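Local atomic coordinates of D-alanyl-lipoteichoic acid synthetase (Streptococcus pneumoniae, PDB entry 3BMA), a protein that probably takes part in adding D-alanine to lipoteichoic acid during cell wall biogenesis, as a member of the membrane-associated DltD family. Residues 13-18 with 203-208; 81-86 with 279-284; 236-239 with 245-248; 321-326 with 381-386. The protein carries 1 engineered substitution. All coordinates share one frame; numbering follows the deposited sequence.

Contact 1: residues 13-18 with 203-208; sequences AEKRSA and VNYDKH
The ring of Tyr205 meets helix 11-18 edge-on, with the carbonyl of Lys15 lying near the ring plane and its O 3.6 Å from Tyr205 CE1. Arg16 comes in obliquely, neither over a face nor at the edge: its CA is 4.0 Å from Tyr205 CD1, and its CG follows close behind. The phenol reaches across because its CG stands anti to the backbone N (chi1 -167°), which sends the ring from helix 202-210 onto the other helix. The two backbones come close here, Arg16 CA and Tyr205 CA being 5.8 Å apart.

Lys15 adds its aliphatic stem. Its CB lies 3.9 Å from Tyr205 CE1, and the extended chain then crosses the ring obliquely, its CD passing 4.1 Å from Tyr205 OH. The charged end leads off beyond the ring, where NZ makes a weak, long ion pair with Glu65. Two residues on, Ser17 points its side chain away from the partner helix: its OG and its N reach Ala13 O from opposite faces of the carbonyl plane, and the same OG also bonds to Gln31. On the far helix, His208 stacks on Phe55.

The touching residues are all partly exposed, and what joins them is dispersion plus the approach of one backbone oxygen to an aromatic edge. Since ring C-H edges are slightly positive, the Lys15 carbonyl probably gains a little electrostatic attraction there. With no polar bond between the two segments to set an exact orientation, the Tyr205 ring makes a modest, mainly van der Waals contact with the Lys15-Arg16 backbone.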
loop_
_atom_site.group_PDB
_atom_site.type_symbol
_atom_site.label_atom_id
_atom_site.label_comp_id
_atom_site.label_asym_id
_atom_site.label_seq_id
_atom_site.Cartn_x
_atom_site.Cartn_y
_atom_site.Cartn_z
ATOM N N ALA C 13 -25.256 21.401 21.584
ATOM C CA ALA C 13 -23.979 21.648 20.901
ATOM C C ALA C 13 -24.164 22.093 19.456
ATOM O O ALA C 13 -23.373 22.881 18.934
ATOM C CB ALA C 13 -23.092 20.416 20.964
ATOM N N GLU C 14 -25.218 21.583 18.824
ATOM C CA GLU C 14 -25.528 21.894 17.432
ATOM C C GLU C 14 -26.081 23.296 17.235
ATOM O O GLU C 14 -25.797 23.934 16.225
ATOM C CB GLU C 14 -26.496 20.864 16.871
ATOM C CG GLU C 14 -25.871 19.501 16.733
ATOM C CD GLU C 14 -26.894 18.408 16.600
ATOM O OE1 GLU C 14 -28.018 18.687 16.135
ATOM O OE2 GLU C 14 -26.565 17.265 16.961
ATOM N N LYS C 15 -26.868 23.763 18.202
ATOM C CA LYS C 15 -27.418 25.114 18.173
ATOM C C LYS C 15 -26.321 26.163 18.309
ATOM O O LYS C 15 -26.377 27.208 17.656
ATOM C CB LYS C 15 -28.475 25.297 19.266
ATOM C CG LYS C 15 -29.796 24.611 18.957
ATOM C CD LYS C 15 -30.873 24.986 19.960
ATOM C CE LYS C 15 -32.252 24.595 19.444
ATOM N NZ LYS C 15 -33.316 24.827 20.455
ATOM N N ARG C 16 -25.324 25.867 19.141
ATOM C CA ARG C 16 -24.185 26.765 19.348
ATOM C C ARG C 16 -23.263 26.823 18.128
ATOM O O ARG C 16 -22.731 27.885 17.801
ATOM C CB ARG C 16 -23.404 26.366 20.602
ATOM C CG ARG C 16 -24.224 26.490 21.870
ATOM C CD ARG C 16 -23.447 26.110 23.107
ATOM N NE ARG C 16 -24.328 25.443 24.062
ATOM C CZ ARG C 16 -24.279 24.145 24.352
ATOM N NH1 ARG C 16 -23.365 23.365 23.791
ATOM N NH2 ARG C 16 -25.130 23.630 25.229
ATOM N N SER C 17 -23.098 25.684 17.460
ATOM C CA SER C 17 -22.299 25.588 16.236
ATOM C C SER C 17 -22.964 26.312 15.070
ATOM O O SER C 17 -22.286 26.921 14.242
ATOM C CB SER C 17 -22.079 24.124 15.855
ATOM O OG SER C 17 -21.465 23.414 16.913
ATOM N N ALA C 18 -24.294 26.240 15.029
ATOM C CA ALA C 18 -25.101 26.819 13.957
ATOM C C ALA C 18 -24.975 28.331 13.849
ATOM O O ALA C 18 -25.058 28.883 12.754
ATOM C CB ALA C 18 -26.550 26.431 14.134
ATOM N N VAL C 203 -20.744 32.066 25.088
ATOM C CA VAL C 203 -20.673 33.526 24.976
ATOM C C VAL C 203 -21.247 33.966 23.624
ATOM O O VAL C 203 -22.032 34.919 23.548
ATOM C CB VAL C 203 -19.216 34.050 25.198
ATOM C CG1 VAL C 203 -19.004 35.446 24.605
ATOM C CG2 VAL C 203 -18.868 34.045 26.684
ATOM N N ASN C 204 -20.879 33.232 22.575
ATOM C CA ASN C 204 -21.294 33.527 21.206
ATOM C C ASN C 204 -22.786 33.294 20.926
ATOM O O ASN C 204 -23.363 33.963 20.069
ATOM C CB ASN C 204 -20.434 32.736 20.217
ATOM C CG ASN C 204 -20.258 33.451 18.893
ATOM O OD1 ASN C 204 -21.187 33.540 18.090
ATOM N ND2 ASN C 204 -19.053 33.956 18.652
ATOM N N TYR C 205 -23.401 32.355 21.645
ATOM C CA TYR C 205 -24.838 32.085 21.501
ATOM C C TYR C 205 -25.678 33.170 22.164
ATOM O O TYR C 205 -26.687 33.601 21.604
ATOM C CB TYR C 205 -25.224 30.714 22.080
ATOM C CG TYR C 205 -26.621 30.260 21.690
ATOM C CD1 TYR C 205 -26.829 29.524 20.531
ATOM C CD2 TYR C 205 -27.733 30.569 22.481
ATOM C CE1 TYR C 205 -28.100 29.111 20.154
ATOM C CE2 TYR C 205 -29.013 30.161 22.113
ATOM C CZ TYR C 205 -29.186 29.431 20.947
ATOM O OH TYR C 205 -30.439 29.012 20.565
ATOM N N ASP C 206 -25.270 33.587 23.360
ATOM C CA ASP C 206 -26.021 34.566 24.138
ATOM C C ASP C 206 -25.999 35.963 23.530
ATOM O O ASP C 206 -27.050 36.577 23.372
ATOM C CB ASP C 206 -25.544 34.596 25.592
ATOM C CG ASP C 206 -26.255 33.574 26.461
ATOM O OD1 ASP C 206 -26.631 33.929 27.599
ATOM O OD2 ASP C 206 -26.446 32.422 26.007
ATOM N N LYS C 207 -24.807 36.437 23.164
ATOM C CA LYS C 207 -24.629 37.774 22.586
ATOM C C LYS C 207 -25.248 37.948 21.193
ATOM O O LYS C 207 -25.533 39.073 20.775
ATOM C CB LYS C 207 -23.144 38.149 22.545
ATOM C CG LYS C 207 -22.574 38.593 23.883
ATOM C CD LYS C 207 -21.134 39.067 23.739
ATOM C CE LYS C 207 -20.561 39.507 25.079
ATOM N NZ LYS C 207 -19.146 39.956 24.956
ATOM N N HIS C 208 -25.464 36.839 20.489
ATOM C CA HIS C 208 -25.985 36.884 19.125
ATOM C C HIS C 208 -27.440 36.433 18.977
ATOM O O HIS C 208 -28.180 37.000 18.173
ATOM C CB HIS C 208 -25.084 36.084 18.180
ATOM C CG HIS C 208 -23.731 36.694 17.970
ATOM N ND1 HIS C 208 -22.585 35.939 17.856
ATOM C CD2 HIS C 208 -23.342 37.987 17.850
ATOM C CE1 HIS C 208 -21.548 36.738 17.674
ATOM N NE2 HIS C 208 -21.981 37.987 17.668
#

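Contact 2: residues 81-86 with 279-284; sequences AASLNQ and QLVLTQ
Val281 reaches Ser83 through one methyl. From a CB that points toward helix 83-90, CG1 stands anti to the backbone N (chi1 163°) and is carried off to the far side, leaving CG2 to make the contact. That methyl sits 3.5 Å from Ser83 O and 4.0 Å from Ser83 CB, with Gln86 CB a looser neighbour at 4.4 Å. Ser83 therefore offers its carbon and carbonyl to the valine, while its OG is held elsewhere, by Tyr104 OH and Glu274 OE2.

Leu280, the residue before Val281, lies beside Leu84, the residue after Ser83, both pointing the same way, and their CD1 methyls touch at 3.6 Å. Leu84 starts out away from its partner and only its branched end swings back. The helix carrying Val281 and Leu280 is stapled by Thr283, whose OG1 joins its backbone N in bonding to Gln279 O.

All five touching residues are buried. Helix 141-153 closes over Leu280 through Ala142, Tyr145 and Ala146, and Phe121 of helix 118-124 packs on Leu84. Towards the parallel sheet, Ser83 is tied to Tyr104 of strand 101-105, and Gln86 NE2 to the carbonyl of Leu76 in strand 72-76.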
loop_
_atom_site.group_PDB
_atom_site.type_symbol
_atom_site.label_atom_id
_atom_site.label_comp_id
_atom_site.label_asym_id
_atom_site.label_seq_id
_atom_site.Cartn_x
_atom_site.Cartn_y
_atom_site.Cartn_z
ATOM N N ALA C 81 -14.999 34.635 2.114
ATOM C CA ALA C 81 -15.375 33.335 1.560
ATOM C C ALA C 81 -16.366 33.522 0.418
ATOM O O ALA C 81 -17.407 34.166 0.583
ATOM C CB ALA C 81 -15.958 32.426 2.640
ATOM N N ALA C 82 -16.018 32.977 -0.742
ATOM C CA ALA C 82 -16.870 33.019 -1.924
ATOM C C ALA C 82 -17.082 31.594 -2.431
ATOM O O ALA C 82 -16.960 30.648 -1.659
ATOM C CB ALA C 82 -16.245 33.893 -2.993
ATOM N N SER C 83 -17.372 31.443 -3.722
ATOM C CA SER C 83 -17.823 30.164 -4.279
ATOM C C SER C 83 -16.794 29.034 -4.274
ATOM O O SER C 83 -17.168 27.875 -4.091
ATOM C CB SER C 83 -18.404 30.351 -5.687
ATOM O OG SER C 83 -19.525 31.225 -5.661
ATOM N N LEU C 84 -15.516 29.364 -4.469
ATOM C CA LEU C 84 -14.448 28.357 -4.421
ATOM C C LEU C 84 -14.334 27.754 -3.018
ATOM O O LEU C 84 -14.303 26.536 -2.875
ATOM C CB LEU C 84 -13.104 28.925 -4.895
ATOM C CG LEU C 84 -12.035 27.894 -5.299
ATOM C CD1 LEU C 84 -12.420 27.104 -6.542
ATOM C CD2 LEU C 84 -10.690 28.542 -5.512
ATOM N N ASN C 85 -14.311 28.606 -1.993
ATOM C CA ASN C 85 -14.363 28.151 -0.603
ATOM C C ASN C 85 -15.578 27.279 -0.301
ATOM O O ASN C 85 -15.442 26.206 0.297
ATOM C CB ASN C 85 -14.330 29.332 0.372
ATOM C CG ASN C 85 -12.930 29.656 0.859
ATOM O OD1 ASN C 85 -12.154 28.765 1.213
ATOM N ND2 ASN C 85 -12.605 30.938 0.893
ATOM N N GLN C 86 -16.753 27.735 -0.731
ATOM C CA GLN C 86 -18.004 27.021 -0.474
ATOM C C GLN C 86 -17.997 25.649 -1.129
ATOM O O GLN C 86 -18.353 24.661 -0.492
ATOM C CB GLN C 86 -19.233 27.832 -0.923
ATOM C CG GLN C 86 -19.478 29.157 -0.168
ATOM C CD GLN C 86 -19.823 28.997 1.309
ATOM O OE1 GLN C 86 -20.011 27.890 1.812
ATOM N NE2 GLN C 86 -19.906 30.120 2.012
ATOM N N GLN C 279 -19.992 28.382 -11.075
ATOM C CA GLN C 279 -20.328 27.182 -11.834
ATOM C C GLN C 279 -19.929 25.867 -11.141
ATOM O O GLN C 279 -20.525 24.827 -11.405
ATOM C CB GLN C 279 -19.733 27.275 -13.246
ATOM C CG GLN C 279 -20.295 26.278 -14.262
ATOM C CD GLN C 279 -21.812 26.303 -14.378
ATOM O OE1 GLN C 279 -22.454 27.342 -14.201
ATOM N NE2 GLN C 279 -22.392 25.149 -14.686
ATOM N N LEU C 280 -18.934 25.915 -10.257
ATOM C CA LEU C 280 -18.564 24.754 -9.444
ATOM C C LEU C 280 -19.664 24.408 -8.456
ATOM O O LEU C 280 -20.057 23.250 -8.335
ATOM C CB LEU C 280 -17.260 25.008 -8.690
ATOM C CG LEU C 280 -15.980 25.015 -9.524
ATOM C CD1 LEU C 280 -14.831 25.499 -8.688
ATOM C CD2 LEU C 280 -15.693 23.628 -10.056
ATOM N N VAL C 281 -20.141 25.430 -7.752
ATOM C CA VAL C 281 -21.230 25.304 -6.793
ATOM C C VAL C 281 -22.509 24.764 -7.457
ATOM O O VAL C 281 -23.084 23.783 -6.982
ATOM C CB VAL C 281 -21.478 26.663 -6.088
ATOM C CG1 VAL C 281 -22.838 26.717 -5.407
ATOM C CG2 VAL C 281 -20.366 26.951 -5.089
ATOM N N LEU C 282 -22.916 25.383 -8.569
ATOM C CA LEU C 282 -24.140 25.012 -9.290
ATOM C C LEU C 282 -24.112 23.574 -9.784
ATOM O O LEU C 282 -25.133 22.884 -9.731
ATOM C CB LEU C 282 -24.402 25.968 -10.464
ATOM C CG LEU C 282 -24.547 27.461 -10.135
ATOM C CD1 LEU C 282 -24.774 28.281 -11.390
ATOM C CD2 LEU C 282 -25.651 27.716 -9.118
ATOM N N THR C 283 -22.939 23.135 -10.249
ATOM C CA THR C 283 -22.707 21.744 -10.655
ATOM C C THR C 283 -22.892 20.787 -9.483
ATOM O O THR C 283 -23.523 19.737 -9.632
ATOM C CB THR C 283 -21.296 21.554 -11.258
ATOM O OG1 THR C 283 -21.097 22.509 -12.306
ATOM C CG2 THR C 283 -21.126 20.157 -11.830
ATOM N N GLN C 284 -22.361 21.163 -8.320
ATOM C CA GLN C 284 -22.524 20.367 -7.107
ATOM C C GLN C 284 -23.990 20.304 -6.674
ATOM O O GLN C 284 -24.468 19.254 -6.243
ATOM C CB GLN C 284 -21.645 20.894 -5.969
ATOM C CG GLN C 284 -21.433 19.878 -4.849
ATOM C CD GLN C 284 -20.942 18.535 -5.373
ATOM O OE1 GLN C 284 -19.860 18.439 -5.957
ATOM N NE2 GLN C 284 -21.738 17.495 -5.167
#

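Contact 3: residues 236-239 with 245-248; sequences NTSN and ENYF
Asn246 lays its amide over the backbone of Asn236, with its CG 3.2 Å from Asn236 O and its ND2 3.5 Å from Asn236 CA. Chi1 of -70° puts the Asn246 amide beside its own backbone N, so one residue faces the loop with both groups: Asn246 N gives a bond of 2.9 Å to Asn236 O, while its side-chain oxygen turns to the residues that follow. Glu245, at the N-cap position of helix 246-253, sets its CA against the same Asn236 oxygen in a C-H...O contact.

Asn246 OD1 is gripped by two backbone amides in a row. The bond from Asn239 N to Asn246 OD1, at 3.1 Å, is nearly straight (168°) but comes in from above the carbonyl plane, off the lone pairs. The one from Ser238 N to Asn246 OD1 is shorter, 2.8 Å, yet weak because it is strongly bent. Asn239 answers with its own side chain: the two asparagines slide past each other in opposite directions, their amide planes 68° apart, and Asn239 ND2 bonds to Asn246 O, 3.0 Å away and on a lone pair.

Helix 222-235 ends just before, and the loop side chains hold its last carbonyls: Asn236 ND2 bonds to Asp232 O, Thr237 OG1 to Ala233 O and Ser238 OG to Lys235 O. The contact thus ties the end of one helix to the start of the next through a short connection at the surface. Asn246 OD1 also lies close to two other acceptors, Asn239 OD1 at 3.0 Å and Asn236 O; the N-H groups converging on it probably offset that repulsion.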
loop_
_atom_site.group_PDB
_atom_site.type_symbol
_atom_site.label_atom_id
_atom_site.label_comp_id
_atom_site.label_asym_id
_atom_site.label_seq_id
_atom_site.Cartn_x
_atom_site.Cartn_y
_atom_site.Cartn_z
ATOM N N ASN C 236 -29.272 53.210 16.185
ATOM C CA ASN C 236 -27.926 52.768 15.819
ATOM C C ASN C 236 -27.395 53.252 14.461
ATOM O O ASN C 236 -26.372 52.761 13.981
ATOM C CB ASN C 236 -27.830 51.244 15.931
ATOM C CG ASN C 236 -27.828 50.772 17.369
ATOM O OD1 ASN C 236 -26.798 50.805 18.040
ATOM N ND2 ASN C 236 -28.981 50.330 17.850
ATOM N N THR C 237 -28.095 54.202 13.845
ATOM C CA THR C 237 -27.603 54.878 12.638
ATOM C C THR C 237 -27.496 56.388 12.887
ATOM O O THR C 237 -27.777 57.203 12.002
ATOM C CB THR C 237 -28.492 54.601 11.394
ATOM O OG1 THR C 237 -29.844 54.986 11.668
ATOM C CG2 THR C 237 -28.450 53.122 10.993
ATOM N N SER C 238 -27.068 56.741 14.099
ATOM C CA SER C 238 -27.045 58.126 14.578
ATOM C C SER C 238 -25.947 58.989 13.956
ATOM O O SER C 238 -26.229 60.081 13.457
ATOM C CB SER C 238 -26.917 58.160 16.106
ATOM O OG SER C 238 -27.956 57.427 16.730
ATOM N N ASN C 239 -24.710 58.490 13.971
ATOM C CA ASN C 239 -23.525 59.291 13.622
ATOM C C ASN C 239 -23.334 59.682 12.144
ATOM O O ASN C 239 -22.377 60.382 11.804
ATOM C CB ASN C 239 -22.248 58.637 14.182
ATOM C CG ASN C 239 -21.958 57.258 13.580
ATOM O OD1 ASN C 239 -22.675 56.765 12.706
ATOM N ND2 ASN C 239 -20.890 56.633 14.057
ATOM N N GLU C 245 -24.595 51.639 10.118
ATOM C CA GLU C 245 -24.449 51.383 11.552
ATOM C C GLU C 245 -23.358 52.267 12.158
ATOM O O GLU C 245 -22.372 52.582 11.488
ATOM C CB GLU C 245 -24.122 49.908 11.797
ATOM C CG GLU C 245 -24.454 49.415 13.202
ATOM C CD GLU C 245 -23.406 48.472 13.774
ATOM O OE1 GLU C 245 -22.706 47.785 12.994
ATOM O OE2 GLU C 245 -23.286 48.418 15.016
ATOM N N ASN C 246 -23.553 52.663 13.417
ATOM C CA ASN C 246 -22.624 53.537 14.142
ATOM C C ASN C 246 -21.208 52.981 14.251
ATOM O O ASN C 246 -20.231 53.706 14.042
ATOM C CB ASN C 246 -23.163 53.842 15.545
ATOM C CG ASN C 246 -24.383 54.750 15.526
ATOM O OD1 ASN C 246 -24.659 55.431 14.535
ATOM N ND2 ASN C 246 -25.119 54.765 16.632
ATOM N N TYR C 247 -21.118 51.690 14.566
ATOM C CA TYR C 247 -19.850 50.998 14.767
ATOM C C TYR C 247 -19.068 50.862 13.460
ATOM O O TYR C 247 -17.853 51.057 13.440
ATOM C CB TYR C 247 -20.112 49.617 15.368
ATOM C CG TYR C 247 -19.337 49.316 16.631
ATOM C CD1 TYR C 247 -19.815 49.726 17.879
ATOM C CD2 TYR C 247 -18.140 48.603 16.584
ATOM C CE1 TYR C 247 -19.110 49.445 19.049
ATOM C CE2 TYR C 247 -17.425 48.316 17.747
ATOM C CZ TYR C 247 -17.916 48.739 18.976
ATOM O OH TYR C 247 -17.212 48.456 20.128
ATOM N N PHE C 248 -19.774 50.541 12.375
ATOM C CA PHE C 248 -19.158 50.364 11.056
ATOM C C PHE C 248 -18.681 51.678 10.433
ATOM O O PHE C 248 -17.608 51.724 9.824
ATOM C CB PHE C 248 -20.114 49.648 10.090
ATOM C CG PHE C 248 -19.529 49.409 8.722
ATOM C CD1 PHE C 248 -18.735 48.294 8.480
ATOM C CD2 PHE C 248 -19.762 50.304 7.676
ATOM C CE1 PHE C 248 -18.185 48.070 7.222
ATOM C CE2 PHE C 248 -19.216 50.087 6.413
ATOM C CZ PHE C 248 -18.426 48.970 6.187
#

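Contact 4: residues 321-326 with 381-386; sequences IRYQLE and ERFFSK
Phe383 lies with one face against Gln324 and its edge to Tyr323, two residues of the last turns of helix 311-326. That helix belongs to the beta-alpha-beta crossover linking parallel strands 291-296 and 333-335 in this SGNH-hydrolase-like fold. Gln324 CG stands over the middle of the Phe383 ring in a CH-pi contact, 3.8 Å from the centroid and 13° off the normal. The glutamine chain is anti at both chi1 (-167°) and chi2, so it runs straight past the phenylalanine in the opposite direction, bringing Gln324 NE2 to 3.5 Å from Phe383 CB. The amide does not stack: its plane is inclined 41° to the ring.

Tyr323 crosses Phe383 at about a right angle. Its CE2 lies near the plane of the Phe383 ring, 4.0 Å from Phe383 CZ, the leading atom that also comes within 3.8 Å of Gln324 CA.

Both ends of the buried Gln324 amide are used: NE2 donates to Tyr275 O and Gln279 OE1, and OE1 accepts from Trp388 NE1. Three bonds fix the rotation of the amide and with it the stem that lies against the ring face. Trp388 also packs edge-to-face with Phe383, so the C-terminal segment is held by both polar and aromatic contacts. Away from this surface, Arg322 forms a salt bridge with Glu326 and another with Asp335 on strand 333-335.

Just past Phe383 the chain enters helix 386-389 at its N-cap, Ser385, whose OG caps Trp388 N and bonds back to Arg382 O at 2.7 Å.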
loop_
_atom_site.group_PDB
_atom_site.type_symbol
_atom_site.label_atom_id
_atom_site.label_comp_id
_atom_site.label_asym_id
_atom_site.label_seq_id
_atom_site.Cartn_x
_atom_site.Cartn_y
_atom_site.Cartn_z
ATOM N N ILE C 321 -25.624 37.310 -13.656
ATOM C CA ILE C 321 -25.751 36.297 -12.608
ATOM C C ILE C 321 -27.029 35.477 -12.800
ATOM O O ILE C 321 -26.974 34.245 -12.868
ATOM C CB ILE C 321 -25.691 36.939 -11.180
ATOM C CG1 ILE C 321 -24.253 37.353 -10.851
ATOM C CG2 ILE C 321 -26.195 35.969 -10.103
ATOM C CD1 ILE C 321 -24.118 38.369 -9.731
ATOM N N ARG C 322 -28.161 36.176 -12.920
ATOM C CA ARG C 322 -29.474 35.559 -13.098
ATOM C C ARG C 322 -29.547 34.665 -14.332
ATOM O O ARG C 322 -30.197 33.629 -14.295
ATOM C CB ARG C 322 -30.568 36.623 -13.157
ATOM C CG ARG C 322 -30.942 37.248 -11.806
ATOM C CD ARG C 322 -32.192 38.108 -11.948
ATOM N NE ARG C 322 -33.384 37.287 -12.164
ATOM C CZ ARG C 322 -34.445 37.264 -11.362
ATOM N NH1 ARG C 322 -34.499 38.039 -10.291
ATOM N NH2 ARG C 322 -35.469 36.473 -11.642
ATOM N N TYR C 323 -28.868 35.056 -15.409
ATOM C CA TYR C 323 -28.829 34.236 -16.618
ATOM C C TYR C 323 -28.129 32.899 -16.390
ATOM O O TYR C 323 -28.616 31.867 -16.841
ATOM C CB TYR C 323 -28.187 34.978 -17.790
ATOM C CG TYR C 323 -28.146 34.148 -19.058
ATOM C CD1 TYR C 323 -29.308 33.917 -19.801
ATOM C CD2 TYR C 323 -26.952 33.578 -19.506
ATOM C CE1 TYR C 323 -29.281 33.147 -20.956
ATOM C CE2 TYR C 323 -26.914 32.804 -20.663
ATOM C CZ TYR C 323 -28.081 32.596 -21.383
ATOM O OH TYR C 323 -28.049 31.834 -22.524
ATOM N N GLN C 324 -27.000 32.929 -15.684
ATOM C CA GLN C 324 -26.245 31.718 -15.349
ATOM C C GLN C 324 -27.082 30.749 -14.514
ATOM O O GLN C 324 -27.055 29.538 -14.741
ATOM C CB GLN C 324 -24.954 32.077 -14.610
ATOM C CG GLN C 324 -23.964 30.916 -14.498
ATOM C CD GLN C 324 -22.606 31.330 -13.958
ATOM O OE1 GLN C 324 -22.368 32.499 -13.645
ATOM N NE2 GLN C 324 -21.704 30.363 -13.848
ATOM N N LEU C 325 -27.834 31.296 -13.565
ATOM C CA LEU C 325 -28.728 30.505 -12.731
ATOM C C LEU C 325 -29.918 29.974 -13.531
ATOM O O LEU C 325 -30.101 28.760 -13.639
ATOM C CB LEU C 325 -29.224 31.325 -11.534
ATOM C CG LEU C 325 -28.220 32.020 -10.611
ATOM C CD1 LEU C 325 -28.953 32.766 -9.503
ATOM C CD2 LEU C 325 -27.227 31.032 -10.022
ATOM N N GLU C 326 -30.695 30.890 -14.110
ATOM C CA GLU C 326 -31.983 30.560 -14.732
ATOM C C GLU C 326 -31.908 29.758 -16.026
ATOM O O GLU C 326 -32.792 28.941 -16.285
ATOM C CB GLU C 326 -32.835 31.815 -14.928
ATOM C CG GLU C 326 -33.476 32.293 -13.642
ATOM C CD GLU C 326 -34.168 33.633 -13.772
ATOM O OE1 GLU C 326 -33.521 34.613 -14.201
ATOM O OE2 GLU C 326 -35.366 33.707 -13.425
ATOM N N GLU C 381 -21.595 23.996 -19.653
ATOM C CA GLU C 381 -20.182 23.925 -19.305
ATOM C C GLU C 381 -19.393 25.132 -19.823
ATOM O O GLU C 381 -18.228 25.320 -19.472
ATOM C CB GLU C 381 -19.586 22.617 -19.833
ATOM C CG GLU C 381 -18.806 21.820 -18.795
ATOM C CD GLU C 381 -19.675 20.860 -17.979
ATOM O OE1 GLU C 381 -20.639 21.306 -17.315
ATOM O OE2 GLU C 381 -19.373 19.647 -17.990
ATOM N N ARG C 382 -20.039 25.952 -20.653
ATOM C CA ARG C 382 -19.428 27.175 -21.179
ATOM C C ARG C 382 -19.330 28.274 -20.115
ATOM O O ARG C 382 -18.640 29.274 -20.311
ATOM C CB ARG C 382 -20.184 27.677 -22.414
ATOM C CG ARG C 382 -19.770 26.989 -23.706
ATOM C CD ARG C 382 -20.829 27.128 -24.787
ATOM N NE ARG C 382 -20.492 26.346 -25.978
ATOM C CZ ARG C 382 -21.315 26.122 -27.001
ATOM N NH1 ARG C 382 -22.548 26.615 -26.999
ATOM N NH2 ARG C 382 -20.902 25.397 -28.033
ATOM N N PHE C 383 -20.009 28.073 -18.987
ATOM C CA PHE C 383 -19.905 28.971 -17.842
ATOM C C PHE C 383 -18.595 28.783 -17.067
ATOM O O PHE C 383 -18.247 29.615 -16.228
ATOM C CB PHE C 383 -21.105 28.807 -16.905
ATOM C CG PHE C 383 -22.415 29.269 -17.490
ATOM C CD1 PHE C 383 -23.569 28.518 -17.313
ATOM C CD2 PHE C 383 -22.498 30.453 -18.211
ATOM C CE1 PHE C 383 -24.782 28.944 -17.844
ATOM C CE2 PHE C 383 -23.705 30.885 -18.745
ATOM C CZ PHE C 383 -24.847 30.128 -18.561
ATOM N N PHE C 384 -17.885 27.688 -17.347
ATOM C CA PHE C 384 -16.532 27.464 -16.829
ATOM C C PHE C 384 -15.470 28.232 -17.617
ATOM O O PHE C 384 -14.361 28.447 -17.119
ATOM C CB PHE C 384 -16.173 25.971 -16.858
ATOM C CG PHE C 384 -16.735 25.178 -15.712
ATOM C CD1 PHE C 384 -17.591 24.106 -15.948
ATOM C CD2 PHE C 384 -16.397 25.488 -14.400
ATOM C CE1 PHE C 384 -18.107 23.360 -14.895
ATOM C CE2 PHE C 384 -16.917 24.757 -13.340
ATOM C CZ PHE C 384 -17.769 23.688 -13.587
ATOM N N SER C 385 -15.811 28.632 -18.841
ATOM C CA SER C 385 -14.854 29.238 -19.771
ATOM C C SER C 385 -14.498 30.686 -19.443
ATOM O O SER C 385 -15.229 31.378 -18.735
ATOM C CB SER C 385 -15.373 29.153 -21.210
ATOM O OG SER C 385 -16.349 30.152 -21.455
ATOM N N LYS C 386 -13.362 31.125 -19.982
ATOM C CA LYS C 386 -12.891 32.502 -19.863
ATOM C C LYS C 386 -13.775 33.448 -20.680
ATOM O O LYS C 386 -13.885 34.635 -20.357
ATOM C CB LYS C 386 -11.428 32.588 -20.321
ATOM C CG LYS C 386 -10.632 33.782 -19.781
ATOM C CD LYS C 386 -10.544 34.941 -20.781
ATOM C CE LYS C 386 -9.643 34.614 -21.970
ATOM N NZ LYS C 386 -9.690 35.675 -23.017
#

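How the contacts relate
From the N terminus, contact 1 opens on helix 11-18 and closes on helix 202-210, with 184 residues between. Contact 2 opens at 81-86 within that span but closes at 279-284, so the two cross. Contact 3 is a small local closure between helices 222-235 and 246-253, falling after contact 1 ends and inside the span of contact 2. Contact 4 follows in series, bringing residues 381-386 back to helix 311-326. Contacts 2 and 4 touch, Leu280 CD2 packing 3.7 Å from Phe384 CE2, and together join helices 83-90, 274-287 and 311-326 to the C-terminal segment. Contacts 1 and 4 lie on opposite sides of the chain's centre, their own centres about 37 Å apart.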